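Local coordinates for ankyrin repeat and SOCS BOX protein 11 (Homo sapiens, PDB 4UUC) that recognises substrates such as BIK, DIRAS2 and RPN1 for a cullin-5-RING ubiquitin ligase, and is represented here by its ankyrin repeat domain, at residues Thr72-Ala77 against Ala84-Leu89; Asp129-Gln134 against Val161-Trp166. All blocks are in the same frame, centred on the assembly; numbering follows the deposited sequence.

Contact 1 (Thr72-Ala77 against Ala84-Leu89); sequences TPLFNA and ACVNVL
Pro73 touches Leu89 through the CB of its ring, 3.8 Å from Leu89 CD2. The ring of Phe75 lies on the far side of its helix, with Asn76 OD1 in its plane at the edge. What joins the helices is therefore aliphatic. Leu89 has the largest share. Its CG stands anti to the carbonyl carbon (chi1 -71°), which sends its methyls across to the start of helix 73-80. There CD1 presses on the backbone, 3.5 Å from Leu74 CA, and also reaches the methyl of Ala77, with 3.8 Å between CD1 and Ala77 CB. One methyl thus touches Pro73, Leu74 and Ala77 at once. Ala77 CB touches Cys85 CB as well, at 3.9 Å. Leu74 comes at an angle to Val86, and its CD1 meets Val86 CG1 at 3.9 Å, while the other valine methyl, CG2, turns to Ala77. Ala77 CA and Val86 CA are 5.9 Å apart, a close approach consistent with the small alanine side chain. The helix start is fixed by Thr72, the N-cap, whose OG1 accepts from Phe75 N at 3.2 Å, a nearly straight bond. The segments run almost antiparallel (162°), their axes 9.1 Å apart, as expected of the helix-turn-helix of an ankyrin repeat, here the third. Helix 40-46, earlier in the chain, packs on Pro73 and Leu89, and helix 115-123, later in the chain, covers Leu74 and Val86, which places this buried pair inside the stack of repeats.

Contact 2 (Asp129-Gln134 against Val161-Trp166); sequences DHEVPQ and VDHGQW
Glu131 grips the 161-166 loop with both carboxylate oxygens. OE1 accepts from His163 NE2 at 2.8 Å, on its anti side but tilted out of the carboxylate plane, in a somewhat bent bond (147°); OE1 itself lies in the ring plane, at the edge, whereas the carboxylate is turned 76° from that ring. OE2 takes the backbone N-H of Trp166, also at 2.8 Å, on its syn side, likewise tilted out of the carboxylate plane but nearly straight. The reach comes from an extended chain, with CG anti to the backbone N (chi1 -178°). A water donates to Glu131 OE2 and to Gln165 OE1 and accepts from Gln134 N, bridging both loops. Shortening this side chain to an alanine is likely to leave His163 NE2 and Trp166 N without their acceptor and the imidazole freer to turn. Farther out, Asp129 CB rests 3.9 Å from His163 ND1, while the aspartate's OD1 is held by Ser160 N. At the other end Gln165 CG lies 3.8 Å from Gln134 C, and the bend beyond it carries the amide over to Gln134. Side-by-side loops bonded between successive repeats are a familiar feature of ankyrin domains, projecting as fingers from the helical stack.

Contact 1 comes first along the chain and closes before contact 2 opens. The former pairs helices 73-80 and 83-91 inside one ankyrin repeat; the latter joins the loop leading to helix 138-144 with the loop leading to helix 170-175, so it links successive repeats. Their centres are 24 Å apart, on opposite sides of the chain's centre, and their nearest atoms stay about 9 Å apart without touching. Helix 115-123 lies along the chain between them: it packs on contact 1, and the 129-134 loop follows it. Together they illustrate how the elongated domain is built, from buried helix pairs within repeats and surface loops bonded between them.

Contact 1 (Thr72-Ala77 against Ala84-Leu89)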
# COMPACT_ATOMS: atom_id res chain seq x y z
N THR A 72 -6.32 5.29 -9.13
CA THR A 72 -7.71 5.46 -8.73
C THR A 72 -7.77 6.36 -7.49
O THR A 72 -6.74 6.59 -6.84
CB THR A 72 -8.37 4.11 -8.41
OG1 THR A 72 -7.64 3.45 -7.38
CG2 THR A 72 -8.40 3.22 -9.66
N PRO A 73 -8.96 6.87 -7.15
CA PRO A 73 -9.08 7.63 -5.90
C PRO A 73 -8.62 6.82 -4.70
O PRO A 73 -7.99 7.37 -3.79
CB PRO A 73 -10.57 7.94 -5.82
CG PRO A 73 -11.02 7.98 -7.27
CD PRO A 73 -10.19 6.94 -7.97
N LEU A 74 -8.90 5.51 -4.70
CA LEU A 74 -8.52 4.66 -3.58
C LEU A 74 -7.00 4.55 -3.46
O LEU A 74 -6.46 4.59 -2.35
CB LEU A 74 -9.13 3.27 -3.72
CG LEU A 74 -8.88 2.28 -2.57
CD1 LEU A 74 -9.38 2.83 -1.23
CD2 LEU A 74 -9.55 0.96 -2.88
N PHE A 75 -6.31 4.42 -4.58
CA PHE A 75 -4.85 4.42 -4.57
C PHE A 75 -4.34 5.72 -3.96
O PHE A 75 -3.47 5.71 -3.08
CB PHE A 75 -4.28 4.22 -5.97
CG PHE A 75 -2.78 4.26 -6.03
CD1 PHE A 75 -2.03 3.13 -5.76
CD2 PHE A 75 -2.13 5.44 -6.34
CE1 PHE A 75 -0.65 3.18 -5.80
CE2 PHE A 75 -0.75 5.49 -6.39
CZ PHE A 75 -0.01 4.36 -6.12
N ASN A 76 -4.88 6.85 -4.41
CA ASN A 76 -4.45 8.14 -3.89
C ASN A 76 -4.71 8.26 -2.39
O ASN A 76 -3.89 8.80 -1.66
CB ASN A 76 -5.15 9.27 -4.65
CG ASN A 76 -4.58 9.48 -6.04
OD1 ASN A 76 -3.69 8.74 -6.48
ND2 ASN A 76 -5.08 10.49 -6.75
N ALA A 77 -5.85 7.73 -1.94
CA ALA A 77 -6.19 7.75 -0.53
C ALA A 77 -5.15 6.97 0.28
O ALA A 77 -4.82 7.34 1.40
CB ALA A 77 -7.58 7.18 -0.30
N ALA A 84 -10.08 7.55 6.79
CA ALA A 84 -11.41 8.10 6.59
C ALA A 84 -11.74 8.16 5.09
O ALA A 84 -12.85 7.82 4.69
CB ALA A 84 -11.51 9.49 7.21
N CYS A 85 -10.77 8.59 4.28
CA CYS A 85 -10.95 8.62 2.83
C CYS A 85 -11.16 7.22 2.27
O CYS A 85 -12.05 7.00 1.45
CB CYS A 85 -9.75 9.27 2.15
SG CYS A 85 -9.80 11.08 2.09
N VAL A 86 -10.34 6.27 2.72
CA VAL A 86 -10.46 4.89 2.28
C VAL A 86 -11.87 4.38 2.57
O VAL A 86 -12.52 3.79 1.71
CB VAL A 86 -9.41 3.98 2.95
CG1 VAL A 86 -9.68 2.51 2.64
CG2 VAL A 86 -8.00 4.38 2.52
N ASN A 87 -12.36 4.64 3.78
CA ASN A 87 -13.69 4.19 4.17
C ASN A 87 -14.80 4.78 3.29
O ASN A 87 -15.66 4.05 2.81
CB ASN A 87 -13.97 4.52 5.63
CG ASN A 87 -13.27 3.57 6.59
OD1 ASN A 87 -13.00 2.42 6.25
ND2 ASN A 87 -12.98 4.04 7.80
N VAL A 88 -14.79 6.10 3.09
CA VAL A 88 -15.87 6.74 2.33
C VAL A 88 -15.87 6.27 0.87
O VAL A 88 -16.93 6.07 0.28
CB VAL A 88 -15.78 8.30 2.40
CG1 VAL A 88 -14.55 8.83 1.69
CG2 VAL A 88 -17.04 8.92 1.81
N LEU A 89 -14.68 6.08 0.30
CA LEU A 89 -14.57 5.56 -1.06
C LEU A 89 -15.19 4.16 -1.16
O LEU A 89 -15.93 3.85 -2.10
CB LEU A 89 -13.11 5.51 -1.50
CG LEU A 89 -12.45 6.86 -1.79
CD1 LEU A 89 -10.95 6.67 -1.96
CD2 LEU A 89 -13.05 7.52 -3.03

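Contact 2 (Asp129-Gln134 against Val161-Trp166)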
# COMPACT_ATOMS: atom_id res chain seq x y z
N ASP A 129 -2.25 -12.20 0.21
CA ASP A 129 -1.06 -12.68 -0.49
C ASP A 129 -1.02 -12.21 -1.94
O ASP A 129 -0.42 -12.87 -2.79
CB ASP A 129 -1.00 -14.21 -0.46
CG ASP A 129 -0.87 -14.77 0.94
OD1 ASP A 129 -0.07 -14.23 1.74
OD2 ASP A 129 -1.58 -15.75 1.25
N HIS A 130 -1.64 -11.07 -2.23
CA HIS A 130 -1.68 -10.56 -3.60
C HIS A 130 -0.29 -10.16 -4.09
O HIS A 130 0.24 -9.14 -3.67
CB HIS A 130 -2.62 -9.36 -3.70
CG HIS A 130 -2.76 -8.82 -5.09
ND1 HIS A 130 -3.18 -7.53 -5.35
CD2 HIS A 130 -2.55 -9.39 -6.30
CE1 HIS A 130 -3.21 -7.33 -6.66
NE2 HIS A 130 -2.83 -8.45 -7.26
N GLU A 131 0.28 -10.95 -4.99
CA GLU A 131 1.60 -10.63 -5.54
C GLU A 131 1.47 -9.81 -6.82
O GLU A 131 1.14 -10.35 -7.87
CB GLU A 131 2.42 -11.89 -5.83
CG GLU A 131 3.83 -11.55 -6.36
CD GLU A 131 4.71 -12.77 -6.61
OE1 GLU A 131 4.30 -13.89 -6.26
OE2 GLU A 131 5.81 -12.59 -7.16
N VAL A 132 1.74 -8.52 -6.72
CA VAL A 132 1.84 -7.67 -7.90
C VAL A 132 3.18 -7.95 -8.58
O VAL A 132 4.22 -7.93 -7.92
CB VAL A 132 1.71 -6.17 -7.54
CG1 VAL A 132 2.06 -5.29 -8.74
CG2 VAL A 132 0.30 -5.88 -7.07
N PRO A 133 3.16 -8.25 -9.89
CA PRO A 133 4.43 -8.56 -10.56
C PRO A 133 5.51 -7.51 -10.32
O PRO A 133 5.25 -6.31 -10.45
CB PRO A 133 4.03 -8.61 -12.04
CG PRO A 133 2.60 -9.03 -12.02
CD PRO A 133 2.01 -8.37 -10.80
N GLN A 134 6.69 -7.98 -9.92
CA GLN A 134 7.87 -7.15 -9.66
C GLN A 134 7.79 -6.28 -8.39
O GLN A 134 8.81 -5.75 -7.96
CB GLN A 134 8.15 -6.27 -10.88
CG GLN A 134 8.26 -7.06 -12.18
CD GLN A 134 9.28 -8.18 -12.08
OE1 GLN A 134 10.42 -7.96 -11.66
NE2 GLN A 134 8.87 -9.39 -12.45
N VAL A 161 4.34 -16.60 4.83
CA VAL A 161 5.62 -16.05 5.25
C VAL A 161 6.69 -16.05 4.16
O VAL A 161 7.52 -15.15 4.12
CB VAL A 161 6.15 -16.80 6.50
CG1 VAL A 161 6.52 -18.24 6.16
CG2 VAL A 161 7.34 -16.07 7.10
N ASP A 162 6.66 -17.05 3.27
CA ASP A 162 7.70 -17.19 2.25
C ASP A 162 7.29 -16.61 0.89
O ASP A 162 8.08 -16.62 -0.05
CB ASP A 162 8.08 -18.66 2.08
CG ASP A 162 8.87 -19.21 3.26
OD1 ASP A 162 9.75 -18.48 3.79
OD2 ASP A 162 8.63 -20.37 3.65
N HIS A 163 6.07 -16.10 0.78
CA HIS A 163 5.58 -15.55 -0.48
C HIS A 163 6.00 -14.09 -0.64
O HIS A 163 5.54 -13.22 0.10
CB HIS A 163 4.05 -15.68 -0.55
CG HIS A 163 3.48 -15.45 -1.91
ND1 HIS A 163 2.16 -15.71 -2.22
CD2 HIS A 163 4.05 -14.99 -3.06
CE1 HIS A 163 1.94 -15.41 -3.48
NE2 HIS A 163 3.06 -14.98 -4.02
N GLY A 164 6.88 -13.83 -1.60
CA GLY A 164 7.43 -12.50 -1.79
C GLY A 164 7.34 -11.98 -3.21
O GLY A 164 6.24 -11.70 -3.71
N GLN A 165 8.50 -11.81 -3.85
CA GLN A 165 8.59 -11.38 -5.24
C GLN A 165 9.26 -12.50 -6.03
O GLN A 165 10.49 -12.58 -6.10
CB GLN A 165 9.37 -10.07 -5.36
CG GLN A 165 9.22 -9.36 -6.70
CD GLN A 165 10.01 -10.03 -7.81
OE1 GLN A 165 9.45 -10.69 -8.68
NE2 GLN A 165 11.33 -9.86 -7.78
N TRP A 166 8.42 -13.36 -6.61
CA TRP A 166 8.83 -14.64 -7.20
C TRP A 166 9.75 -15.39 -6.23
O TRP A 166 9.27 -15.87 -5.20
CB TRP A 166 9.48 -14.45 -8.58
CG TRP A 166 9.63 -15.78 -9.31
CD1 TRP A 166 8.69 -16.75 -9.43
CD2 TRP A 166 10.81 -16.28 -9.96
NE1 TRP A 166 9.19 -17.82 -10.13
CE2 TRP A 166 10.49 -17.55 -10.47
CE3 TRP A 166 12.09 -15.77 -10.18
CZ2 TRP A 166 11.41 -18.33 -11.17
CZ3 TRP A 166 13.00 -16.54 -10.88
CH2 TRP A 166 12.66 -17.81 -11.36
O HOH W 1 6.96 -10.77 -9.12